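Local coordinates for protein response regulator (Caulobacter vibrioides, PDB 3T0Y) that probably acts as the sigma-like, anti-sigma-factor-binding half of a PhyR-type response regulator in two-component signalling, at residues H44-A49 / R72-I77; P95-A100 / E126-D131. All blocks are in the same frame, centred on the assembly; numbering follows the deposited sequence.

Interaction 1: residues H44-A49 / R72-I77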
ATOM      1  N   HIS C  44       2.934   2.013   5.128  1.00 26.27           N
ATOM      2  CA  HIS C  44       2.055   3.151   5.376  1.00 28.89           C
ATOM      3  C   HIS C  44       1.305   2.960   6.699  1.00 26.68           C
ATOM      4  O   HIS C  44       1.203   3.880   7.518  1.00 24.61           O
ATOM      5  CB  HIS C  44       1.055   3.340   4.229  1.00 21.93           C
ATOM      6  CG  HIS C  44      -0.149   4.145   4.619  1.00 26.53           C
ATOM      7  ND1 HIS C  44      -0.107   5.515   4.793  1.00 29.22           N
ATOM      8  CD2 HIS C  44      -1.422   3.769   4.895  1.00 21.38           C
ATOM      9  CE1 HIS C  44      -1.307   5.949   5.141  1.00 23.32           C
ATOM     10  NE2 HIS C  44      -2.122   4.910   5.214  1.00 27.50           N
ATOM     11  N   TYR C  45       0.796   1.747   6.915  1.00 23.32           N
ATOM     12  CA  TYR C  45      -0.057   1.473   8.068  1.00 22.37           C
ATOM     13  C   TYR C  45       0.746   1.357   9.364  1.00 22.47           C
ATOM     14  O   TYR C  45       0.291   1.753  10.439  1.00 22.27           O
ATOM     15  CB  TYR C  45      -0.898   0.212   7.825  1.00 22.80           C
ATOM     16  CG  TYR C  45      -2.153   0.493   7.041  1.00 23.67           C
ATOM     17  CD1 TYR C  45      -3.178   1.258   7.600  1.00 24.56           C
ATOM     18  CD2 TYR C  45      -2.308   0.026   5.740  1.00 25.08           C
ATOM     19  CE1 TYR C  45      -4.334   1.534   6.891  1.00 25.48           C
ATOM     20  CE2 TYR C  45      -3.471   0.294   5.014  1.00 24.98           C
ATOM     21  CZ  TYR C  45      -4.478   1.049   5.605  1.00 24.46           C
ATOM     22  OH  TYR C  45      -5.635   1.315   4.923  1.00 22.48           O
ATOM     23  N   VAL C  46       1.938   0.798   9.246  1.00 16.86           N
ATOM     24  CA  VAL C  46       2.856   0.774  10.355  1.00 25.50           C
ATOM     25  C   VAL C  46       3.204   2.204  10.808  1.00 25.34           C
ATOM     26  O   VAL C  46       3.226   2.496  12.010  1.00 17.65           O
ATOM     27  CB  VAL C  46       4.155   0.009   9.991  1.00 19.66           C
ATOM     28  CG1 VAL C  46       5.093   0.010  11.176  1.00 24.10           C
ATOM     29  CG2 VAL C  46       3.823  -1.419   9.553  1.00 20.74           C
ATOM     30  N   ARG C  47       3.507   3.083   9.846  1.00 22.83           N
ATOM     31  CA  ARG C  47       3.857   4.462  10.176  1.00 26.40           C
ATOM     32  C   ARG C  47       2.706   5.112  10.927  1.00 28.32           C
ATOM     33  O   ARG C  47       2.891   5.669  11.998  1.00 30.09           O
ATOM     34  CB  ARG C  47       4.212   5.281   8.922  1.00 24.43           C
ATOM     35  CG  ARG C  47       5.628   5.038   8.390  1.00 29.19           C
ATOM     36  CD  ARG C  47       6.062   6.117   7.370  1.00 36.88           C
ATOM     37  NE  ARG C  47       5.055   6.310   6.332  1.00 35.70           N
ATOM     38  CZ  ARG C  47       4.999   5.614   5.201  1.00 36.46           C
ATOM     39  NH1 ARG C  47       5.913   4.685   4.944  1.00 33.66           N
ATOM     40  NH2 ARG C  47       4.029   5.847   4.325  1.00 36.97           N
ATOM     41  N   VAL C  48       1.511   5.028  10.369  1.00 23.61           N
ATOM     42  CA  VAL C  48       0.352   5.613  11.020  1.00 28.04           C
ATOM     43  C   VAL C  48       0.230   5.134  12.473  1.00 35.50           C
ATOM     44  O   VAL C  48      -0.126   5.917  13.380  1.00 33.97           O
ATOM     45  CB  VAL C  48      -0.933   5.267  10.265  1.00 29.46           C
ATOM     46  CG1 VAL C  48      -2.148   5.694  11.073  1.00 31.77           C
ATOM     47  CG2 VAL C  48      -0.923   5.914   8.865  1.00 25.22           C
ATOM     48  N   ALA C  49       0.544   3.857  12.686  1.00 23.48           N
ATOM     49  CA  ALA C  49       0.425   3.236  14.014  1.00 31.17           C
ATOM     50  C   ALA C  49       1.438   3.808  14.968  1.00 29.64           C
ATOM     51  O   ALA C  49       1.109   4.140  16.100  1.00 31.65           O
ATOM     52  CB  ALA C  49       0.608   1.728  13.938  1.00 25.04           C
ATOM     53  N   ARG C  72      -2.136  -4.915  18.358  1.00 16.54           N
ATOM     54  CA  ARG C  72      -3.449  -4.402  18.750  1.00 18.37           C
ATOM     55  C   ARG C  72      -3.641  -2.971  18.252  1.00 18.79           C
ATOM     56  O   ARG C  72      -4.690  -2.647  17.705  1.00 21.03           O
ATOM     57  CB  ARG C  72      -3.644  -4.485  20.275  1.00 20.95           C
ATOM     58  CG  ARG C  72      -4.998  -4.018  20.740  1.00 21.92           C
ATOM     59  CD  ARG C  72      -5.158  -4.183  22.253  1.00 27.52           C
ATOM     60  NE  ARG C  72      -6.269  -3.397  22.789  1.00 27.30           N
ATOM     61  CZ  ARG C  72      -7.484  -3.870  23.066  1.00 32.33           C
ATOM     62  NH1 ARG C  72      -7.781  -5.150  22.869  1.00 26.89           N
ATOM     63  NH2 ARG C  72      -8.409  -3.053  23.554  1.00 37.44           N
ATOM     64  N   VAL C  73      -2.625  -2.121  18.408  1.00 18.60           N
ATOM     65  CA  VAL C  73      -2.743  -0.753  17.901  1.00 20.01           C
ATOM     66  C   VAL C  73      -2.763  -0.713  16.372  1.00 23.69           C
ATOM     67  O   VAL C  73      -3.567   0.004  15.773  1.00 26.04           O
ATOM     68  CB  VAL C  73      -1.647   0.182  18.425  1.00 24.38           C
ATOM     69  CG1 VAL C  73      -1.670   1.504  17.640  1.00 27.00           C
ATOM     70  CG2 VAL C  73      -1.843   0.445  19.893  1.00 23.55           C
ATOM     71  N   PHE C  74      -1.876  -1.478  15.739  1.00 18.93           N
ATOM     72  CA  PHE C  74      -1.858  -1.546  14.288  1.00 20.78           C
ATOM     73  C   PHE C  74      -3.240  -1.908  13.768  1.00 20.05           C
ATOM     74  O   PHE C  74      -3.790  -1.239  12.894  1.00 20.82           O
ATOM     75  CB  PHE C  74      -0.854  -2.589  13.810  1.00 19.54           C
ATOM     76  CG  PHE C  74      -0.891  -2.811  12.333  1.00 22.32           C
ATOM     77  CD1 PHE C  74      -1.798  -3.702  11.773  1.00 12.93           C
ATOM     78  CD2 PHE C  74      -0.036  -2.109  11.495  1.00 18.70           C
ATOM     79  CE1 PHE C  74      -1.834  -3.895  10.407  1.00 18.53           C
ATOM     80  CE2 PHE C  74      -0.064  -2.307  10.114  1.00 19.42           C
ATOM     81  CZ  PHE C  74      -0.961  -3.202   9.570  1.00 15.70           C
ATOM     82  N   HIS C  75      -3.799  -2.982  14.307  1.00 19.20           N
ATOM     83  CA  HIS C  75      -5.111  -3.408  13.862  1.00 23.27           C
ATOM     84  C   HIS C  75      -6.152  -2.292  14.026  1.00 27.57           C
ATOM     85  O   HIS C  75      -7.000  -2.108  13.166  1.00 28.06           O
ATOM     86  CB  HIS C  75      -5.584  -4.664  14.583  1.00 18.81           C
ATOM     87  CG  HIS C  75      -6.934  -5.096  14.139  1.00 23.95           C
ATOM     88  ND1 HIS C  75      -7.141  -5.768  12.949  1.00 31.51           N
ATOM     89  CD2 HIS C  75      -8.161  -4.883  14.673  1.00 28.77           C
ATOM     90  CE1 HIS C  75      -8.438  -5.971  12.788  1.00 33.44           C
ATOM     91  NE2 HIS C  75      -9.080  -5.444  13.817  1.00 28.99           N
ATOM     92  N   ALA C  76      -6.074  -1.549  15.124  1.00 25.80           N
ATOM     93  CA  ALA C  76      -7.038  -0.496  15.417  1.00 26.58           C
ATOM     94  C   ALA C  76      -6.975   0.641  14.402  1.00 27.09           C
ATOM     95  O   ALA C  76      -8.011   1.163  13.975  1.00 28.76           O
ATOM     96  CB  ALA C  76      -6.813   0.052  16.816  1.00 27.85           C
ATOM     97  N   ILE C  77      -5.771   1.046  14.025  1.00 21.22           N
ATOM     98  CA  ILE C  77      -5.670   2.139  13.067  1.00 26.20           C
ATOM     99  C   ILE C  77      -5.969   1.600  11.675  1.00 29.77           C
ATOM    100  O   ILE C  77      -6.520   2.302  10.845  1.00 31.09           O
ATOM    101  CB  ILE C  77      -4.307   2.894  13.120  1.00 30.28           C
ATOM    102  CG1 ILE C  77      -3.140   1.964  12.793  1.00 30.05           C
ATOM    103  CG2 ILE C  77      -4.098   3.574  14.477  1.00 22.37           C
ATOM    104  CD1 ILE C  77      -2.887   1.827  11.314  1.00 30.77           C
TER

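Interaction 2: residues P95-A100 / E126-D131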
ATOM      1  N   PRO C  95      -3.301  -2.979  -3.759  1.00 21.13           N
ATOM      2  CA  PRO C  95      -2.410  -2.115  -4.546  1.00 26.67           C
ATOM      3  C   PRO C  95      -2.641  -2.157  -6.069  1.00 24.96           C
ATOM      4  O   PRO C  95      -2.723  -1.092  -6.685  1.00 24.94           O
ATOM      5  CB  PRO C  95      -1.017  -2.632  -4.181  1.00 25.78           C
ATOM      6  CG  PRO C  95      -1.185  -3.130  -2.747  1.00 24.16           C
ATOM      7  CD  PRO C  95      -2.578  -3.714  -2.709  1.00 23.44           C
ATOM      8  N   ARG C  96      -2.743  -3.336  -6.673  1.00 23.23           N
ATOM      9  CA  ARG C  96      -2.901  -3.385  -8.117  0.50 24.11           C
ATOM     10  C   ARG C  96      -4.270  -2.853  -8.536  1.00 22.56           C
ATOM     11  O   ARG C  96      -4.421  -2.297  -9.627  1.00 20.94           O
ATOM     12  CB  ARG C  96      -2.659  -4.797  -8.657  0.50 25.77           C
ATOM     13  CG  ARG C  96      -1.795  -4.831  -9.925  0.50 31.93           C
ATOM     14  CD  ARG C  96      -0.353  -4.382  -9.636  0.50 34.41           C
ATOM     15  NE  ARG C  96       0.356  -3.925 -10.836  0.50 34.49           N
ATOM     16  CZ  ARG C  96       1.615  -3.498 -10.840  0.50 34.63           C
ATOM     17  NH1 ARG C  96       2.308  -3.475  -9.708  0.50 41.19           N
ATOM     18  NH2 ARG C  96       2.183  -3.095 -11.971  0.50 38.24           N
ATOM     19  N   SER C  97      -5.259  -2.993  -7.665  1.00 20.95           N
ATOM     20  CA  SER C  97      -6.592  -2.496  -7.977  1.00 20.39           C
ATOM     21  C   SER C  97      -6.598  -1.005  -7.761  1.00 21.49           C
ATOM     22  O   SER C  97      -7.276  -0.272  -8.476  1.00 23.91           O
ATOM     23  CB  SER C  97      -7.650  -3.155  -7.097  1.00 24.04           C
ATOM     24  OG  SER C  97      -7.654  -4.567  -7.268  1.00 23.31           O
ATOM     25  N   ARG C  98      -5.833  -0.553  -6.775  1.00 19.80           N
ATOM     26  CA  ARG C  98      -5.712   0.876  -6.509  1.00 23.62           C
ATOM     27  C   ARG C  98      -5.054   1.635  -7.655  1.00 21.68           C
ATOM     28  O   ARG C  98      -5.432   2.768  -7.971  1.00 22.95           O
ATOM     29  CB  ARG C  98      -4.894   1.109  -5.251  1.00 15.65           C
ATOM     30  CG  ARG C  98      -5.107   2.491  -4.677  1.00 22.87           C
ATOM     31  CD  ARG C  98      -4.724   2.506  -3.218  1.00 30.74           C
ATOM     32  NE  ARG C  98      -3.307   2.278  -3.059  1.00 34.83           N
ATOM     33  CZ  ARG C  98      -2.745   1.308  -2.355  1.00 22.64           C
ATOM     34  NH1 ARG C  98      -3.470   0.426  -1.689  1.00 28.30           N
ATOM     35  NH2 ARG C  98      -1.417   1.249  -2.316  1.00 23.49           N
ATOM     36  N   GLN C  99      -4.026   1.031  -8.237  1.00 19.41           N
ATOM     37  CA  GLN C  99      -3.373   1.611  -9.394  1.00 20.88           C
ATOM     38  C   GLN C  99      -4.356   1.806 -10.558  1.00 19.50           C
ATOM     39  O   GLN C  99      -4.497   2.908 -11.077  1.00 16.27           O
ATOM     40  CB  GLN C  99      -2.224   0.707  -9.815  1.00 23.05           C
ATOM     41  CG  GLN C  99      -1.199   0.540  -8.724  1.00 22.13           C
ATOM     42  CD  GLN C  99      -0.183  -0.537  -9.035  1.00 28.52           C
ATOM     43  OE1 GLN C  99      -0.213  -1.156 -10.093  1.00 32.92           O
ATOM     44  NE2 GLN C  99       0.720  -0.770  -8.105  1.00 36.44           N
ATOM     45  N   ALA C 100      -5.039   0.726 -10.930  1.00 16.14           N
ATOM     46  CA  ALA C 100      -5.949   0.708 -12.056  1.00 18.75           C
ATOM     47  C   ALA C 100      -7.058   1.711 -11.826  1.00 21.99           C
ATOM     48  O   ALA C 100      -7.472   2.424 -12.737  1.00 22.64           O
ATOM     49  CB  ALA C 100      -6.523  -0.654 -12.212  1.00 18.67           C
ATOM     50  N   GLU C 126     -10.064  -4.102 -16.399  1.00 26.37           N
ATOM     51  CA  GLU C 126     -11.451  -3.934 -15.966  0.51 27.97           C
ATOM     52  C   GLU C 126     -11.705  -4.745 -14.691  1.00 30.66           C
ATOM     53  O   GLU C 126     -12.458  -4.334 -13.824  1.00 25.84           O
ATOM     54  CB  GLU C 126     -12.445  -4.325 -17.070  0.51 30.24           C
ATOM     55  CG  GLU C 126     -12.406  -3.434 -18.331  0.51 26.10           C
ATOM     56  CD  GLU C 126     -13.015  -2.040 -18.122  0.51 29.05           C
ATOM     57  OE1 GLU C 126     -12.392  -1.202 -17.437  0.51 26.12           O
ATOM     58  OE2 GLU C 126     -14.114  -1.771 -18.660  0.51 31.73           O
ATOM     59  N   ARG C 127     -11.057  -5.898 -14.587  1.00 27.75           N
ATOM     60  CA  ARG C 127     -11.197  -6.713 -13.385  1.00 32.86           C
ATOM     61  C   ARG C 127     -10.723  -5.886 -12.209  1.00 33.90           C
ATOM     62  O   ARG C 127     -11.422  -5.734 -11.203  1.00 30.57           O
ATOM     63  CB  ARG C 127     -10.355  -7.998 -13.487  1.00 35.42           C
ATOM     64  CG  ARG C 127     -10.411  -8.873 -12.231  1.00 49.15           C
ATOM     65  CD  ARG C 127      -9.445 -10.067 -12.277  1.00 55.46           C
ATOM     66  NE  ARG C 127      -8.094  -9.753 -11.797  1.00 51.75           N
ATOM     67  CZ  ARG C 127      -7.780  -9.494 -10.525  1.00 53.80           C
ATOM     68  NH1 ARG C 127      -8.718  -9.479  -9.583  1.00 46.52           N
ATOM     69  NH2 ARG C 127      -6.521  -9.229 -10.197  1.00 50.48           N
ATOM     70  N   LEU C 128      -9.511  -5.351 -12.358  1.00 33.95           N
ATOM     71  CA  LEU C 128      -8.858  -4.589 -11.307  1.00 25.13           C
ATOM     72  C   LEU C 128      -9.711  -3.416 -10.856  1.00 23.42           C
ATOM     73  O   LEU C 128      -9.883  -3.197  -9.676  1.00 25.78           O
ATOM     74  CB  LEU C 128      -7.481  -4.126 -11.774  1.00 23.84           C
ATOM     75  CG  LEU C 128      -6.443  -5.243 -11.717  1.00 23.10           C
ATOM     76  CD1 LEU C 128      -5.148  -4.809 -12.389  1.00 25.29           C
ATOM     77  CD2 LEU C 128      -6.205  -5.629 -10.258  1.00 26.03           C
ATOM     78  N   ILE C 129     -10.249  -2.665 -11.802  1.00 28.46           N
ATOM     79  CA  ILE C 129     -11.121  -1.550 -11.463  1.00 30.04           C
ATOM     80  C   ILE C 129     -12.401  -2.067 -10.812  1.00 28.25           C
ATOM     81  O   ILE C 129     -12.986  -1.410  -9.943  1.00 29.61           O
ATOM     82  CB  ILE C 129     -11.531  -0.765 -12.712  1.00 28.38           C
ATOM     83  CG1 ILE C 129     -10.324  -0.054 -13.335  1.00 26.02           C
ATOM     84  CG2 ILE C 129     -12.608   0.246 -12.356  1.00 29.84           C
ATOM     85  CD1 ILE C 129     -10.639   0.511 -14.739  1.00 23.31           C
ATOM     86  N   GLY C 130     -12.848  -3.237 -11.253  1.00 26.27           N
ATOM     87  CA  GLY C 130     -14.042  -3.836 -10.687  1.00 24.00           C
ATOM     88  C   GLY C 130     -13.791  -4.086  -9.215  1.00 30.51           C
ATOM     89  O   GLY C 130     -14.539  -3.611  -8.348  1.00 32.29           O
ATOM     90  N   ASP C 131     -12.702  -4.805  -8.935  1.00 30.25           N
ATOM     91  CA  ASP C 131     -12.297  -5.120  -7.556  1.00 30.05           C
ATOM     92  C   ASP C 131     -12.187  -3.879  -6.672  1.00 33.43           C
ATOM     93  O   ASP C 131     -12.640  -3.900  -5.535  1.00 32.22           O
ATOM     94  CB  ASP C 131     -10.962  -5.881  -7.542  1.00 30.65           C
ATOM     95  CG  ASP C 131     -10.487  -6.186  -6.138  1.00 36.16           C
ATOM     96  OD1 ASP C 131     -11.089  -7.073  -5.497  1.00 37.11           O
ATOM     97  OD2 ASP C 131      -9.525  -5.540  -5.668  1.00 30.67           O
TER

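Interaction 1: residues H44-A49 / R72-I77
Two crossing helices of the sigma2-like part of this PhyR-type regulator meet where Ile77, from helix 66-80, pushes its side chain against Tyr45, Val48 and Ala49 of helix 39-54. CG1 of Ile77 lies between its own backbone N and carbonyl carbon (chi1 61°), and CD1 is thereby carried forward to 3.3 Å from Tyr45 O. Ile77 CD1 also sits at the edge of the Tyr45 ring, near its plane, 3.8 Å from Tyr45 CD1, and touches Val48 CG1 at 3.9 Å. Ala49 brings only a methyl group: its CB packs on Ile77 CG1 at 3.9 Å and on the backbone of Phe74, where the two helices come nearest, the CA atoms of Ala49 and Phe74 being 5.3 Å apart. The short segments cross at 108°, with axes 8.9 Å apart, a steep helix-helix packing within an all-helical fold, and no hydrogen bond bridges them. On the flank of the crossing, Phe74 has CG anti to the backbone N (chi1 174°), an orientation that brings the ring end nearer to helix 39-54. Phe74 CE2 approaches Tyr45 CB obliquely to 3.5 Å, while Val46 N stands at the ring's edge and Val46 CG2 rests against the same CE2. Helix 25-36 adds Ala32 and Leu35 to the surroundings of Phe74. The tyrosine hydroxyl is satisfied beyond this apolar patch by a hydrogen bond with Ser81 OG, and Trp78 meets the Tyr45 ring in an edge-to-face stack.

Interaction 2: residues P95-A100 / E126-D131
Leu128 of helix 122-140 packs against the N-terminal turns of helix 95-106, its side chain lying over Arg96, Ser97 and Ala100. Leu128 CB meets Ala100 CB at 3.6 Å. Farther out the two branches part: Leu128 CD1 lies 3.8 Å from Arg96 O, and Leu128 CD2 reaches Ser97 OG at 3.5 Å as well as the carbonyl carbon of Arg96. The aliphatic start of Arg96 crosses this leucine at a slant. Ser97 combines packing with a polar link. Ser97 CB comes to 3.4 Å from Leu128 O, and the serine hydroxyl donates a hydrogen bond of 2.6 Å from Ser97 OG to Asp131 OD2. The oxygen is approached on its anti side, 24° out of the carboxylate plane. Ser97 OG stands beside its own backbone N, while Asp131 CG is anti to its N (chi1 178°), and these two settings bring hydroxyl and carboxylate together. The other carboxylate oxygen, OD1, faces Arg92 of the second subunit in a long, weak ion pair. Ala100 completes the crossing, its CB touching Ile129 CG1 at 4.0 Å, and Leu118 of helix 111-118 also packs on this alanine. Ser97 and Leu128 approach to 4.5 Å between CA atoms, a close meeting of two helices inclined at 103°. Such steep packing of two helices, with helix 111-118 between them in sequence, is consistent with the helix-turn-helix character of the PhyR sigma-like domain.

In the fold
From the N terminus, the chain passes through helix 25-36 into helix 39-54; interaction 1 then closes a loop of 22 intervening residues when helix 66-80 returns across it. Only afterwards does interaction 2 open, at helix 95-106, and it closes over helix 111-118 when helix 122-140 folds back. The two loops follow in series, neither nested nor crossed. Their centres are 24 Å apart, on opposite sides of the chain's centre, and their nearest atoms stay about 7 Å from each other. Interaction 1 ties together the sigma2-like helices, and interaction 2 those of the sigma-like domain. Residues at both also contact a second copy of the protein.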